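Local atomic coordinates of P43 (Trichuris muris, PDB entry 6QIX), a protein that is the major secreted protein of a whipworm parasite, tethers to matrix and inhibits interleukin-13 function. Residues Pro39-Tyr43 / His55-Thr59; Leu128-Arg134 / Tyr361-Glu367. All coordinates share one frame; numbering follows the deposited sequence.

Contact 1 of 2, residues Pro39-Tyr43 / His55-Thr59. With NAG (2-acetamido-2-deoxy-beta-D-glucopyranose), chain C; ACT (acetate ion), chain D.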
loop_
_atom_site.group_PDB
_atom_site.type_symbol
_atom_site.label_atom_id
_atom_site.label_comp_id
_atom_site.label_asym_id
_atom_site.label_seq_id
_atom_site.Cartn_x
_atom_site.Cartn_y
_atom_site.Cartn_z
ATOM N N PRO A 39 5.342 -12.012 7.717
ATOM C CA PRO A 39 5.821 -10.610 7.755
ATOM C C PRO A 39 6.500 -10.236 9.062
ATOM O O PRO A 39 7.571 -9.609 9.067
ATOM C CB PRO A 39 4.529 -9.796 7.541
ATOM C CG PRO A 39 3.664 -10.752 6.717
ATOM C CD PRO A 39 3.944 -12.118 7.261
ATOM N N GLN A 40 5.900 -10.610 10.187
ATOM C CA GLN A 40 6.515 -10.284 11.475
ATOM C C GLN A 40 7.931 -10.848 11.567
ATOM O O GLN A 40 8.855 -10.173 12.035
ATOM C CB GLN A 40 5.656 -10.803 12.632
ATOM C CG GLN A 40 6.235 -10.454 14.012
ATOM C CD GLN A 40 6.256 -8.951 14.275
ATOM O OE1 GLN A 40 5.428 -8.211 13.746
ATOM N NE2 GLN A 40 7.192 -8.501 15.102
ATOM N N HIS A 41 8.123 -12.087 11.123
ATOM C CA HIS A 41 9.452 -12.690 11.177
ATOM C C HIS A 41 10.430 -11.977 10.254
ATOM O O HIS A 41 11.576 -11.714 10.638
ATOM C CB HIS A 41 9.373 -14.153 10.793
ATOM C CG HIS A 41 10.694 -14.841 10.788
ATOM N ND1 HIS A 41 11.285 -15.309 9.635
ATOM C CD2 HIS A 41 11.543 -15.136 11.798
ATOM C CE1 HIS A 41 12.431 -15.896 9.943
ATOM N NE2 HIS A 41 12.616 -15.789 11.247
ATOM N N MET A 42 10.004 -11.667 9.029
ATOM C CA MET A 42 10.891 -10.962 8.108
ATOM C C MET A 42 11.216 -9.565 8.632
ATOM O O MET A 42 12.369 -9.126 8.573
ATOM C CB MET A 42 10.263 -10.901 6.706
ATOM C CG MET A 42 11.081 -10.117 5.688
ATOM S SD MET A 42 10.286 -10.043 4.061
ATOM C CE MET A 42 10.525 -11.761 3.578
ATOM N N TYR A 43 10.212 -8.850 9.148
ATOM C CA TYR A 43 10.474 -7.547 9.756
ATOM C C TYR A 43 11.462 -7.670 10.920
ATOM O O TYR A 43 12.364 -6.830 11.080
ATOM C CB TYR A 43 9.151 -6.932 10.219
ATOM C CG TYR A 43 9.325 -5.877 11.279
ATOM C CD1 TYR A 43 9.859 -4.649 10.960
ATOM C CD2 TYR A 43 8.966 -6.110 12.602
ATOM C CE1 TYR A 43 10.024 -3.651 11.945
ATOM C CE2 TYR A 43 9.141 -5.154 13.572
ATOM C CZ TYR A 43 9.670 -3.929 13.243
ATOM O OH TYR A 43 9.819 -2.974 14.201
ATOM N N HIS A 55 10.325 -3.529 17.434
ATOM C CA HIS A 55 9.325 -3.016 18.362
ATOM C C HIS A 55 7.907 -3.044 17.814
ATOM O O HIS A 55 6.957 -3.026 18.600
ATOM C CB HIS A 55 9.678 -1.582 18.764
ATOM C CG HIS A 55 10.901 -1.480 19.626
ATOM N ND1 HIS A 55 11.027 -2.151 20.825
ATOM C CD2 HIS A 55 12.050 -0.781 19.464
ATOM C CE1 HIS A 55 12.201 -1.872 21.363
ATOM N NE2 HIS A 55 12.840 -1.042 20.558
ATOM N N ARG A 56 7.735 -3.077 16.500
ATOM C CA ARG A 56 6.399 -3.136 15.929
ATOM C C ARG A 56 5.842 -4.545 16.035
ATOM O O ARG A 56 6.581 -5.533 15.939
ATOM C CB ARG A 56 6.417 -2.708 14.459
ATOM C CG ARG A 56 6.977 -1.330 14.227
ATOM C CD ARG A 56 7.123 -0.988 12.732
ATOM N NE ARG A 56 7.896 0.240 12.584
ATOM C CZ ARG A 56 7.427 1.455 12.860
ATOM N NH1 ARG A 56 6.171 1.603 13.253
ATOM N NH2 ARG A 56 8.208 2.525 12.727
ATOM N N ASN A 57 4.523 -4.635 16.199
ATOM C CA ASN A 57 3.816 -5.910 16.088
ATOM C C ASN A 57 2.998 -5.886 14.801
ATOM O O ASN A 57 1.948 -5.251 14.747
ATOM C CB ASN A 57 2.925 -6.163 17.298
ATOM C CG ASN A 57 2.037 -7.383 17.124
ATOM O OD1 ASN A 57 2.191 -8.132 16.161
ATOM N ND2 ASN A 57 1.091 -7.591 18.062
ATOM N N LEU A 58 3.472 -6.588 13.763
ATOM C CA LEU A 58 2.771 -6.606 12.486
ATOM C C LEU A 58 1.851 -7.806 12.339
ATOM O O LEU A 58 1.204 -7.949 11.298
ATOM C CB LEU A 58 3.760 -6.605 11.311
ATOM C CG LEU A 58 4.788 -5.487 11.251
ATOM C CD1 LEU A 58 5.651 -5.600 9.968
ATOM C CD2 LEU A 58 4.087 -4.130 11.303
ATOM N N THR A 59 1.788 -8.676 13.336
ATOM C CA THR A 59 0.911 -9.831 13.240
ATOM C C THR A 59 -0.517 -9.376 13.001
ATOM O O THR A 59 -1.021 -8.497 13.697
ATOM C CB THR A 59 0.998 -10.666 14.513
ATOM O OG1 THR A 59 2.363 -11.039 14.734
ATOM C CG2 THR A 59 0.146 -11.919 14.380
HETATM C C1 NAG C . 0.185 -8.736 17.996
HETATM C C2 NAG C . -0.100 -9.294 19.389
HETATM C C3 NAG C . -1.021 -10.510 19.292
HETATM C C4 NAG C . -2.296 -10.154 18.538
HETATM C C5 NAG C . -1.957 -9.563 17.172
HETATM C C6 NAG C . -3.183 -9.079 16.420
HETATM C C7 NAG C . 1.677 -8.855 21.024
HETATM C C8 NAG C . 2.952 -9.352 21.635
HETATM N N2 NAG C . 1.134 -9.634 20.079
HETATM O O3 NAG C . -1.357 -10.971 20.595
HETATM O O4 NAG C . -3.101 -11.316 18.366
HETATM O O5 NAG C . -1.076 -8.435 17.323
HETATM O O6 NAG C . -3.521 -7.728 16.718
HETATM O O7 NAG C . 1.162 -7.789 21.368
HETATM C C ACT D . 11.252 0.284 12.090
HETATM O O ACT D . 10.624 -0.517 12.803
HETATM O OXT ACT D . 10.906 1.429 11.700
HETATM C CH3 ACT D . 12.612 -0.244 11.586
#
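Gln40 and Tyr43, one turn apart at the start of helix 39-49, hold the N-glycosylated loop 55-59 against the helix. The loop carries an Asn-Leu-Thr sequon, with an Asx turn at Asn57. Gln40 bends at chi2 (65°), which brings its amide to the loop backbone. Gln40 OE1 accepts from Leu58 N at 2.5 Å, a length so short that its exact value is doubtful. Gln40 NE2 donates to Arg56 O at 3.1 Å, with the acceptor close to the amide plane. Both ends of this amide are therefore used, which fixes its flip. Further along, Tyr43 CB packs on Leu58 CD1 at 3.8 Å. Tyr43 OH accepts from Arg56 N at 3.1 Å and donates to an acetate oxygen. That acetate, probably from the crystallisation liquor, is also bound by Arg56 NE and NH2 and by Tyr145. Arg56 NH1 turns instead to the backbone oxygens of Tyr361 and Lys363. Asn57 OD1 accepts from Thr59 N at 2.9 Å, closing the Asx turn. Asn57 ND2 is joined covalently to C1 of the glycan at 1.5 Å.

Contact 2 of 2, residues Leu128-Arg134 / Tyr361-Glu367. With ACT (acetate ion), chain G.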
loop_
_atom_site.group_PDB
_atom_site.type_symbol
_atom_site.label_atom_id
_atom_site.label_comp_id
_atom_site.label_asym_id
_atom_site.label_seq_id
_atom_site.Cartn_x
_atom_site.Cartn_y
_atom_site.Cartn_z
ATOM N N LEU A 128 1.184 -0.813 4.749
ATOM C CA LEU A 128 2.319 -0.464 5.596
ATOM C C LEU A 128 3.029 0.793 5.104
ATOM O O LEU A 128 3.443 1.616 5.919
ATOM C CB LEU A 128 3.304 -1.620 5.673
ATOM C CG LEU A 128 2.800 -2.852 6.407
ATOM C CD1 LEU A 128 3.870 -3.911 6.489
ATOM C CD2 LEU A 128 2.328 -2.503 7.786
ATOM N N LYS A 129 3.172 0.958 3.796
ATOM C CA LYS A 129 3.741 2.187 3.253
ATOM C C LYS A 129 2.948 3.398 3.733
ATOM O O LYS A 129 3.518 4.463 4.013
ATOM C CB LYS A 129 3.766 2.124 1.712
ATOM C CG LYS A 129 4.658 1.044 1.158
ATOM C CD LYS A 129 4.371 0.836 -0.319
ATOM C CE LYS A 129 5.140 1.784 -1.169
ATOM N NZ LYS A 129 4.984 1.447 -2.650
ATOM N N GLN A 130 1.643 3.238 3.910
ATOM C CA GLN A 130 0.821 4.372 4.292
ATOM C C GLN A 130 1.055 4.802 5.729
ATOM O O GLN A 130 0.579 5.886 6.122
ATOM C CB GLN A 130 -0.647 4.025 4.004
ATOM C CG GLN A 130 -0.947 4.130 2.507
ATOM C CD GLN A 130 -2.297 3.591 2.114
ATOM O OE1 GLN A 130 -3.095 3.249 2.960
ATOM N NE2 GLN A 130 -2.532 3.450 0.830
ATOM N N CYS A 131 1.817 4.035 6.511
ATOM C CA CYS A 131 2.170 4.514 7.840
ATOM C C CYS A 131 2.933 5.821 7.744
ATOM O O CYS A 131 2.923 6.627 8.685
ATOM C CB CYS A 131 3.032 3.492 8.585
ATOM S SG CYS A 131 2.164 1.944 9.011
ATOM N N PHE A 132 3.651 6.031 6.632
ATOM C CA PHE A 132 4.515 7.204 6.509
ATOM C C PHE A 132 3.955 8.221 5.527
ATOM O O PHE A 132 4.706 8.960 4.894
ATOM C CB PHE A 132 5.926 6.741 6.154
ATOM C CG PHE A 132 6.433 5.675 7.112
ATOM C CD1 PHE A 132 6.747 6.014 8.427
ATOM C CD2 PHE A 132 6.507 4.339 6.738
ATOM C CE1 PHE A 132 7.154 5.064 9.329
ATOM C CE2 PHE A 132 6.937 3.392 7.631
ATOM C CZ PHE A 132 7.266 3.756 8.935
ATOM N N THR A 133 2.623 8.277 5.417
ATOM C CA THR A 133 1.913 9.252 4.593
ATOM C C THR A 133 1.145 10.250 5.453
ATOM O O THR A 133 0.223 10.914 4.958
ATOM C CB THR A 133 0.944 8.565 3.616
ATOM O OG1 THR A 133 -0.002 7.770 4.343
ATOM C CG2 THR A 133 1.661 7.675 2.622
ATOM N N ARG A 134 1.505 10.366 6.738
ATOM C CA ARG A 134 0.841 11.328 7.601
ATOM C C ARG A 134 1.206 12.763 7.222
ATOM O O ARG A 134 2.282 13.022 6.646
ATOM C CB ARG A 134 1.204 11.096 9.059
ATOM C CG ARG A 134 0.845 9.741 9.561
ATOM C CD ARG A 134 1.823 9.308 10.690
ATOM N NE ARG A 134 1.942 10.299 11.763
ATOM C CZ ARG A 134 2.651 10.095 12.883
ATOM N NH1 ARG A 134 3.260 8.925 13.077
ATOM N NH2 ARG A 134 2.765 11.047 13.802
ATOM N N TYR A 361 1.180 0.109 15.165
ATOM C CA TYR A 361 2.247 -0.443 14.342
ATOM C C TYR A 361 2.756 0.564 13.325
ATOM O O TYR A 361 3.789 0.307 12.709
ATOM C CB TYR A 361 1.805 -1.738 13.624
ATOM C CG TYR A 361 0.671 -1.595 12.640
ATOM C CD1 TYR A 361 0.890 -1.198 11.320
ATOM C CD2 TYR A 361 -0.628 -1.875 13.022
ATOM C CE1 TYR A 361 -0.149 -1.062 10.454
ATOM C CE2 TYR A 361 -1.663 -1.761 12.145
ATOM C CZ TYR A 361 -1.426 -1.347 10.874
ATOM O OH TYR A 361 -2.481 -1.238 9.997
ATOM N N CYS A 362 2.084 1.708 13.167
ATOM C CA CYS A 362 2.546 2.747 12.252
ATOM C C CYS A 362 3.395 3.813 12.916
ATOM O O CYS A 362 3.979 4.635 12.208
ATOM C CB CYS A 362 1.378 3.484 11.575
ATOM S SG CYS A 362 0.619 2.576 10.250
ATOM N N LYS A 363 3.446 3.849 14.240
ATOM C CA LYS A 363 4.116 4.934 14.934
ATOM C C LYS A 363 5.594 4.975 14.586
ATOM O O LYS A 363 6.233 3.937 14.383
ATOM C CB LYS A 363 3.936 4.771 16.443
ATOM C CG LYS A 363 2.594 5.310 16.948
ATOM C CD LYS A 363 2.370 5.066 18.428
ATOM C CE LYS A 363 0.996 5.567 18.825
ATOM N NZ LYS A 363 0.659 5.234 20.227
ATOM N N ARG A 364 6.137 6.192 14.498
ATOM C CA ARG A 364 7.579 6.349 14.375
ATOM C C ARG A 364 8.257 5.684 15.566
ATOM O O ARG A 364 7.680 5.568 16.649
ATOM C CB ARG A 364 7.956 7.830 14.280
ATOM C CG ARG A 364 7.767 8.391 12.878
ATOM C CD ARG A 364 8.070 9.863 12.800
ATOM N NE ARG A 364 9.502 10.111 12.753
ATOM C CZ ARG A 364 10.054 11.319 12.700
ATOM N NH1 ARG A 364 9.294 12.403 12.688
ATOM N NH2 ARG A 364 11.372 11.440 12.666
ATOM N N VAL A 365 9.493 5.227 15.355
ATOM C CA VAL A 365 10.169 4.449 16.392
ATOM C C VAL A 365 10.171 5.201 17.718
ATOM O O VAL A 365 9.906 4.617 18.772
ATOM C CB VAL A 365 11.596 4.077 15.944
ATOM C CG1 VAL A 365 11.558 3.185 14.692
ATOM C CG2 VAL A 365 12.414 5.342 15.702
ATOM N N HIS A 366 10.409 6.517 17.683
ATOM C CA HIS A 366 10.462 7.291 18.925
ATOM C C HIS A 366 9.088 7.493 19.562
ATOM O O HIS A 366 9.015 7.777 20.760
ATOM C CB HIS A 366 11.118 8.660 18.686
ATOM C CG HIS A 366 10.202 9.677 18.076
ATOM N ND1 HIS A 366 10.135 9.898 16.714
ATOM C CD2 HIS A 366 9.314 10.533 18.640
ATOM C CE1 HIS A 366 9.241 10.841 16.469
ATOM N NE2 HIS A 366 8.730 11.244 17.620
ATOM N N GLU A 367 8.003 7.379 18.795
ATOM C CA GLU A 367 6.667 7.484 19.370
ATOM C C GLU A 367 6.216 6.188 20.045
ATOM O O GLU A 367 5.283 6.223 20.848
ATOM C CB GLU A 367 5.650 7.866 18.284
ATOM C CG GLU A 367 5.816 9.267 17.669
ATOM C CD GLU A 367 4.968 9.457 16.409
ATOM O OE1 GLU A 367 4.671 8.442 15.694
ATOM O OE2 GLU A 367 4.609 10.633 16.134
HETATM C C ACT G . 12.368 8.319 12.124
HETATM O O ACT G . 12.946 9.423 12.338
HETATM O OXT ACT G . 11.219 7.948 12.473
HETATM C CH3 ACT G . 13.139 7.278 11.288
HETATM O O HOH W 1 4.301 7.025 11.076
#
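Tyr361 meets Leu128 and Cys131 through its CD1 and CE1 atoms. Its CG lies in the crowded position between the backbone N and the carbonyl carbon (chi1 63°), and this swings the ring toward helix 126-129. Leu128 CD2 touches Tyr361 CE1 at 3.9 Å, the two side chains crossing at about a right angle. Cys131 SG lies 5.1 Å from the centre of the Tyr361 ring, an oblique sulfur-aromatic contact.

Cys362 follows with the disulfide to Cys131. The small chi3 of -55° brings Cys131 CB and Cys362 CB to 3.4 Å. Cys131 CB also lies over the centre of one face of the Phe132 ring, and Phe132 stacks in turn with Tyr145. A water bridges the two backbones: it donates to Cys362 O at 2.7 Å and also to Cys131 O. It accepts from Arg134 NH1, so one water satisfies three polar groups.

Lys363 CB points away, and its NZ forms a salt bridge with Glu360. Arg364 N donates to Glu367 OE1 at 2.9 Å, on the anti side of that oxygen and out of the carboxylate plane. This bond probably helps to position the carboxylate.

Glu367 meets Arg134 from the opposite direction, with the two flat groups nearly coplanar (13°). Arg134 NH1 reaches Glu367 OE1 at 3.0 Å. Arg134 NH2 reaches Glu367 OE2 at the same length of 3.0 Å. Both bonds are almost straight and use syn lone pairs. Arg134 NE goes to Asp136, which probably helps to hold the guanidinium in place between two acids. The whole is an end-on, two-nitrogen arginine-carboxylate salt bridge that, together with the long-range Cys131-Cys362 disulfide, fastens the end of the modelled chain to segment 128-134.

How the contacts relate
Contact 1 closes before contact 2 opens along the chain, and their centres lie 13 Å apart. The first is local, joining helix 39-49 to the loop that soon follows it. The second spans more than 220 residues, from helix 126-129 and the turn after it to the tail after strand 356-358. They meet directly through the Arg56 guanidinium of 55-59, and Asn57 O also packs on Tyr361 CB at 3.7 Å. Tyr145 of helix 139-151 serves both, through the acetate at contact 1 and the Phe132 ring at contact 2. The end of the modelled chain is thus held between the glycosylated loop 55-59 and segment 128-134.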